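Local coordinates for 3-chlorocatechol 1,2-dioxygenase (Rhodococcus opacus, PDB 2BOY), which probably uses a ferric iron to cleave catechols, notably 3-chlorocatechol, between their two hydroxyl-bearing carbons in the breakdown of chlorinated aromatics, at residues 49-52 and 53-57; 177-181 and 182-186. All blocks are in the same frame, centred on the assembly; numbering follows the deposited sequence.

Contact 1. Residues 49-52 and 53-57; sequences LFLD and VFFEH. With BHO (benzhydroxamic acid), chain J; LPP (2-(hexadecanoyloxy)-1-[(phosphonooxy)methyl]ethyl hexadecanoate), chain B.
Phe50, Phe54 and Phe55 form an aromatic cluster where helix 47-54 ends, Phe55 being the first residue past it. Phe55 turns its ring edge toward the face of Phe50 in an offset T-shaped pair, planes 82° apart, with Phe55 CE1 4.0 Å from Phe50 CE1. With CG anti to the backbone N (chi1 173°), the end of the Phe50 side chain comes toward Phe54, its CE2 3.3 Å from Phe54 CD2 in an oblique pair.

Branched Val53 and Leu49 suit the flat phenyl ring of benzhydroxamic acid, offering it methyls: Val53 CG2 is 3.3 Å from its C4 and Leu49 CD1 3.5 Å from its C5. LPP lays C40 over one face of Phe55, and its C43 is 3.9 Å from Leu51 CD2.

Leu51 O accepts from both Phe55 N (2.7 Å) and Glu56 N, bridging the break before helix 56-64.

Asp52 OD1 and Glu56 OE2 lie 3.4 Å apart. Tyr31 OH of the second subunit is hydrogen-bonded to Asp52 OD1; Glu56 OE1 is bonded to Gln75 N and to Tyr28 OH of the second subunit, and OE2 to Gly76 N. These bonds probably offset the carboxylates' repulsion and let two acids sit buried at the subunit interface.

Contact 2. Residues 177-181 and 182-186; sequences ALLAA and AGWHA
The indole of Trp184 folds back over the end of helix 174-181, with Ala182 CB over the centre of one face, 3.5 Å above the plane, and Leu179 CD2 at its edge, in plane and 3.9 Å from CE3. A methyl is small enough at Ala182 to let the ring lie so close.

This is a Schellman motif: Trp184 N bonds to Leu179 O at 3.0 Å, and Gly183 N to Ala180 O at 3.2 Å. The second bond approaches from above the carbonyl plane. Gly183 has a phi of +67°, a conformation that costs little without a side chain and that turns the chain toward strand 187-197.

Leu179 packs against the returning chain. Its CG, anti to the carbonyl carbon (chi1 -77°), directs the branch there, where CD2 meets the indole and CD1 lies 3.8 Å from Ala186 CB. Replacing Leu179 by alanine removes both methyls, which would probably open a gap beside Ala186 and leave indole CE3 without the CD2 methyl beside it.

Gly7 of the second subunit packs on Ala182 and Trp184, placing this helix end at the dimer interface. In the turn before the motif, the last regular helical bond runs from Ala182 N to Leu178 O, at 2.8 Å.

How the contacts relate
From the N terminus, the chain first makes contact 1, which closes the short turn between helices 47-54 and 56-64. It then runs through the strands from 102-110 to 167-168 before reaching contact 2, where helix 174-181 turns off toward strand 187-197. The two are local and in series, neither nested nor crossed, yet their centres lie only 14 Å apart. Phe54 joins them, its CZ 3.6 Å from Leu179 CD2 and its CE1 3.7 Å from Trp184 CZ3, while Phe50 meets Leu178. An N-terminal helical element is thus packed against a helix inserted among the strands of the dioxygenase region, and both contacts touch the second subunit.

Contact 1. Residues 49-52 and 53-57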
loop_
_atom_site.group_PDB
_atom_site.type_symbol
_atom_site.label_atom_id
_atom_site.label_comp_id
_atom_site.label_asym_id
_atom_site.label_seq_id
_atom_site.Cartn_x
_atom_site.Cartn_y
_atom_site.Cartn_z
ATOM N N LEU A 49 3.068 -8.800 -6.980
ATOM C CA LEU A 49 4.506 -8.893 -6.851
ATOM C C LEU A 49 4.994 -8.221 -5.568
ATOM O O LEU A 49 5.721 -8.819 -4.776
ATOM C CB LEU A 49 5.195 -8.289 -8.087
ATOM C CG LEU A 49 6.726 -8.150 -8.038
ATOM C CD1 LEU A 49 7.457 -9.496 -7.891
ATOM C CD2 LEU A 49 7.161 -7.444 -9.346
ATOM N N PHE A 50 4.598 -6.963 -5.359
ATOM C CA PHE A 50 5.062 -6.221 -4.192
ATOM C C PHE A 50 4.698 -6.949 -2.908
ATOM O O PHE A 50 5.547 -7.149 -2.019
ATOM C CB PHE A 50 4.419 -4.827 -4.182
ATOM C CG PHE A 50 4.709 -4.048 -2.937
ATOM C CD1 PHE A 50 3.674 -3.691 -2.072
ATOM C CD2 PHE A 50 6.002 -3.717 -2.587
ATOM C CE1 PHE A 50 3.941 -2.958 -0.916
ATOM C CE2 PHE A 50 6.272 -3.014 -1.407
ATOM C CZ PHE A 50 5.228 -2.646 -0.584
ATOM N N LEU A 51 3.418 -7.326 -2.801
ATOM C CA LEU A 51 2.963 -7.965 -1.575
ATOM C C LEU A 51 3.642 -9.317 -1.385
ATOM O O LEU A 51 4.053 -9.651 -0.260
ATOM C CB LEU A 51 1.440 -8.151 -1.613
ATOM C CG LEU A 51 0.711 -6.784 -1.679
ATOM C CD1 LEU A 51 -0.791 -7.023 -1.932
ATOM C CD2 LEU A 51 0.960 -5.948 -0.431
ATOM N N ASP A 52 3.755 -10.082 -2.479
ATOM C CA ASP A 52 4.370 -11.406 -2.409
ATOM C C ASP A 52 5.853 -11.337 -2.062
ATOM O O ASP A 52 6.345 -12.236 -1.360
ATOM C CB ASP A 52 4.182 -12.201 -3.698
ATOM C CG ASP A 52 2.781 -12.767 -3.826
ATOM O OD1 ASP A 52 1.934 -12.580 -2.910
ATOM O OD2 ASP A 52 2.434 -13.387 -4.843
ATOM N N VAL A 53 6.552 -10.283 -2.495
ATOM C CA VAL A 53 7.961 -10.103 -2.094
ATOM C C VAL A 53 8.089 -9.870 -0.572
ATOM O O VAL A 53 8.854 -10.557 0.131
ATOM C CB VAL A 53 8.646 -8.970 -2.882
ATOM C CG1 VAL A 53 9.993 -8.548 -2.241
ATOM C CG2 VAL A 53 8.903 -9.441 -4.295
ATOM N N PHE A 54 7.315 -8.917 -0.062
ATOM C CA PHE A 54 7.549 -8.405 1.286
ATOM C C PHE A 54 6.705 -8.999 2.398
ATOM O O PHE A 54 7.109 -8.963 3.572
ATOM C CB PHE A 54 7.389 -6.873 1.271
ATOM C CG PHE A 54 8.512 -6.181 0.537
ATOM C CD1 PHE A 54 9.784 -6.186 1.074
ATOM C CD2 PHE A 54 8.300 -5.580 -0.694
ATOM C CE1 PHE A 54 10.838 -5.542 0.394
ATOM C CE2 PHE A 54 9.341 -4.973 -1.382
ATOM C CZ PHE A 54 10.595 -4.944 -0.816
ATOM N N PHE A 55 5.536 -9.511 2.041
ATOM C CA PHE A 55 4.558 -9.933 3.056
ATOM C C PHE A 55 4.119 -11.375 2.988
ATOM O O PHE A 55 3.737 -11.922 4.026
ATOM C CB PHE A 55 3.328 -9.038 3.047
ATOM C CG PHE A 55 3.657 -7.609 3.216
ATOM C CD1 PHE A 55 3.532 -6.742 2.149
ATOM C CD2 PHE A 55 4.163 -7.131 4.433
ATOM C CE1 PHE A 55 3.897 -5.380 2.290
ATOM C CE2 PHE A 55 4.532 -5.781 4.572
ATOM C CZ PHE A 55 4.401 -4.913 3.502
ATOM N N GLU A 56 4.105 -12.007 1.807
ATOM C CA GLU A 56 3.574 -13.385 1.767
ATOM C C GLU A 56 4.316 -14.359 2.711
ATOM O O GLU A 56 3.680 -15.236 3.309
ATOM C CB GLU A 56 3.447 -13.957 0.336
ATOM C CG GLU A 56 2.587 -15.225 0.236
ATOM C CD GLU A 56 2.698 -15.999 -1.069
ATOM O OE1 GLU A 56 2.157 -17.139 -1.106
ATOM O OE2 GLU A 56 3.336 -15.530 -2.037
ATOM N N HIS A 57 5.652 -14.243 2.824
ATOM C CA HIS A 57 6.379 -15.109 3.770
ATOM C C HIS A 57 5.765 -15.103 5.186
ATOM O O HIS A 57 5.685 -16.160 5.850
ATOM C CB HIS A 57 7.887 -14.789 3.830
ATOM C CG HIS A 57 8.209 -13.498 4.516
ATOM N ND1 HIS A 57 8.504 -13.427 5.869
ATOM C CD2 HIS A 57 8.264 -12.224 4.049
ATOM C CE1 HIS A 57 8.737 -12.165 6.196
ATOM N NE2 HIS A 57 8.601 -11.418 5.109
HETATM C C1 BHO J . 8.633 -15.005 -6.471
HETATM C C2 BHO J . 8.221 -14.744 -5.077
HETATM C C3 BHO J . 8.029 -13.422 -4.673
HETATM C C4 BHO J . 8.254 -12.384 -5.592
HETATM C C5 BHO J . 8.649 -12.644 -6.893
HETATM C C6 BHO J . 8.854 -13.949 -7.341
HETATM C C BHO J . 8.835 -16.424 -6.900
HETATM O O1 BHO J . 9.149 -17.198 -6.056
HETATM N N BHO J . 8.746 -16.888 -8.131
HETATM O O2 BHO J . 7.805 -16.651 -8.905
HETATM C C7 LPP B . -13.464 -8.113 1.956
HETATM O O9 LPP B . -13.750 -7.099 2.935
HETATM O O27 LPP B . -12.861 -9.318 5.046
HETATM C C11 LPP B . -13.331 -5.757 2.481
HETATM O O10 LPP B . -14.175 -4.874 2.377
HETATM C C12 LPP B . -11.879 -5.448 2.166
HETATM C C13 LPP B . -11.052 -5.456 3.451
HETATM C C14 LPP B . -10.094 -4.272 3.500
HETATM C C15 LPP B . -8.648 -4.756 3.520
HETATM C C16 LPP B . -7.734 -3.676 4.068
HETATM C C17 LPP B . -6.300 -3.949 3.702
HETATM C C18 LPP B . -5.423 -2.882 4.306
HETATM C C19 LPP B . -4.003 -2.975 3.795
HETATM C C20 LPP B . -3.012 -2.782 4.941
HETATM C C21 LPP B . -3.300 -1.518 5.738
HETATM C C22 LPP B . -2.514 -0.332 5.199
HETATM C C23 LPP B . -1.617 0.231 6.279
HETATM C C24 LPP B . -0.338 -0.581 6.355
HETATM C C29 LPP B . -11.756 -8.817 4.868
HETATM C C30 LPP B . -10.521 -9.437 5.478
HETATM C C31 LPP B . -9.470 -8.352 5.692
HETATM C C32 LPP B . -8.857 -8.447 7.083
HETATM C C33 LPP B . -7.698 -7.466 7.258
HETATM C C34 LPP B . -6.373 -8.126 6.885
HETATM C C35 LPP B . -5.257 -7.103 6.786
HETATM C C36 LPP B . -3.959 -7.798 6.427
HETATM C C37 LPP B . -3.194 -7.023 5.403
HETATM C C38 LPP B . -1.999 -7.829 4.895
HETATM C C39 LPP B . -1.395 -7.140 3.680
HETATM C C40 LPP B . -0.453 -5.996 4.080
HETATM C C41 LPP B . -0.561 -4.845 3.077
HETATM C C42 LPP B . 0.478 -3.737 3.303
HETATM C C43 LPP B . 0.692 -2.927 2.016
HETATM C C44 LPP B . 1.477 -1.642 2.229
HETATM O O HOH W 1 7.331 -13.183 0.940
#

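Contact 2. Residues 177-181 and 182-186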
loop_
_atom_site.group_PDB
_atom_site.type_symbol
_atom_site.label_atom_id
_atom_site.label_comp_id
_atom_site.label_asym_id
_atom_site.label_seq_id
_atom_site.Cartn_x
_atom_site.Cartn_y
_atom_site.Cartn_z
ATOM N N ALA A 177 12.015 -0.887 -8.202
ATOM C CA ALA A 177 12.482 0.503 -7.942
ATOM C C ALA A 177 12.616 0.787 -6.463
ATOM O O ALA A 177 13.545 1.462 -6.043
ATOM C CB ALA A 177 11.558 1.550 -8.590
ATOM N N LEU A 178 11.661 0.313 -5.653
ATOM C CA LEU A 178 11.799 0.474 -4.209
ATOM C C LEU A 178 13.042 -0.267 -3.647
ATOM O O LEU A 178 13.774 0.269 -2.801
ATOM C CB LEU A 178 10.540 -0.052 -3.499
ATOM C CG LEU A 178 10.667 -0.263 -1.988
ATOM C CD1 LEU A 178 10.846 1.080 -1.258
ATOM C CD2 LEU A 178 9.419 -0.968 -1.511
ATOM N N LEU A 179 13.243 -1.515 -4.081
ATOM C CA LEU A 179 14.374 -2.317 -3.580
ATOM C C LEU A 179 15.660 -1.542 -3.897
ATOM O O LEU A 179 16.569 -1.398 -3.054
ATOM C CB LEU A 179 14.422 -3.667 -4.298
ATOM C CG LEU A 179 13.382 -4.662 -3.782
ATOM C CD1 LEU A 179 13.087 -5.752 -4.795
ATOM C CD2 LEU A 179 13.775 -5.226 -2.407
ATOM N N ALA A 180 15.717 -1.038 -5.120
ATOM C CA ALA A 180 16.890 -0.286 -5.559
ATOM C C ALA A 180 17.102 0.979 -4.698
ATOM O O ALA A 180 18.219 1.237 -4.154
ATOM C CB ALA A 180 16.781 0.039 -7.064
ATOM N N ALA A 181 16.013 1.717 -4.472
ATOM C CA ALA A 181 16.079 2.943 -3.669
ATOM C C ALA A 181 16.408 2.706 -2.200
ATOM O O ALA A 181 17.022 3.571 -1.565
ATOM C CB ALA A 181 14.774 3.767 -3.816
ATOM N N ALA A 182 16.021 1.550 -1.644
ATOM C CA ALA A 182 16.353 1.231 -0.232
ATOM C C ALA A 182 17.724 0.554 -0.025
ATOM O O ALA A 182 18.052 0.164 1.096
ATOM C CB ALA A 182 15.253 0.355 0.427
ATOM N N GLY A 183 18.500 0.400 -1.096
ATOM C CA GLY A 183 19.776 -0.295 -1.063
ATOM C C GLY A 183 19.711 -1.800 -0.784
ATOM O O GLY A 183 20.669 -2.364 -0.253
ATOM N N TRP A 184 18.589 -2.445 -1.110
ATOM C CA TRP A 184 18.394 -3.866 -0.795
ATOM C C TRP A 184 18.594 -4.714 -2.028
ATOM O O TRP A 184 18.143 -4.348 -3.104
ATOM C CB TRP A 184 16.968 -4.087 -0.287
ATOM C CG TRP A 184 16.645 -3.368 0.998
ATOM C CD1 TRP A 184 17.520 -2.873 1.927
ATOM C CD2 TRP A 184 15.342 -3.090 1.485
ATOM N NE1 TRP A 184 16.832 -2.288 2.961
ATOM C CE2 TRP A 184 15.487 -2.415 2.716
ATOM C CE3 TRP A 184 14.047 -3.313 0.980
ATOM C CZ2 TRP A 184 14.393 -1.959 3.457
ATOM C CZ3 TRP A 184 12.941 -2.856 1.724
ATOM C CH2 TRP A 184 13.125 -2.203 2.955
ATOM N N HIS A 185 19.288 -5.840 -1.897
ATOM C CA HIS A 185 19.406 -6.783 -2.996
ATOM C C HIS A 185 18.018 -7.231 -3.432
ATOM O O HIS A 185 17.129 -7.424 -2.579
ATOM C CB HIS A 185 20.162 -8.019 -2.512
ATOM C CG HIS A 185 21.624 -7.779 -2.323
ATOM N ND1 HIS A 185 22.275 -7.992 -1.117
ATOM C CD2 HIS A 185 22.565 -7.347 -3.196
ATOM C CE1 HIS A 185 23.567 -7.726 -1.277
ATOM N NE2 HIS A 185 23.760 -7.320 -2.521
ATOM N N ALA A 186 17.851 -7.398 -4.746
ATOM C CA ALA A 186 16.565 -7.781 -5.300
ATOM C C ALA A 186 16.503 -9.253 -5.708
ATOM O O ALA A 186 15.680 -9.614 -6.540
ATOM C CB ALA A 186 16.269 -6.887 -6.503
#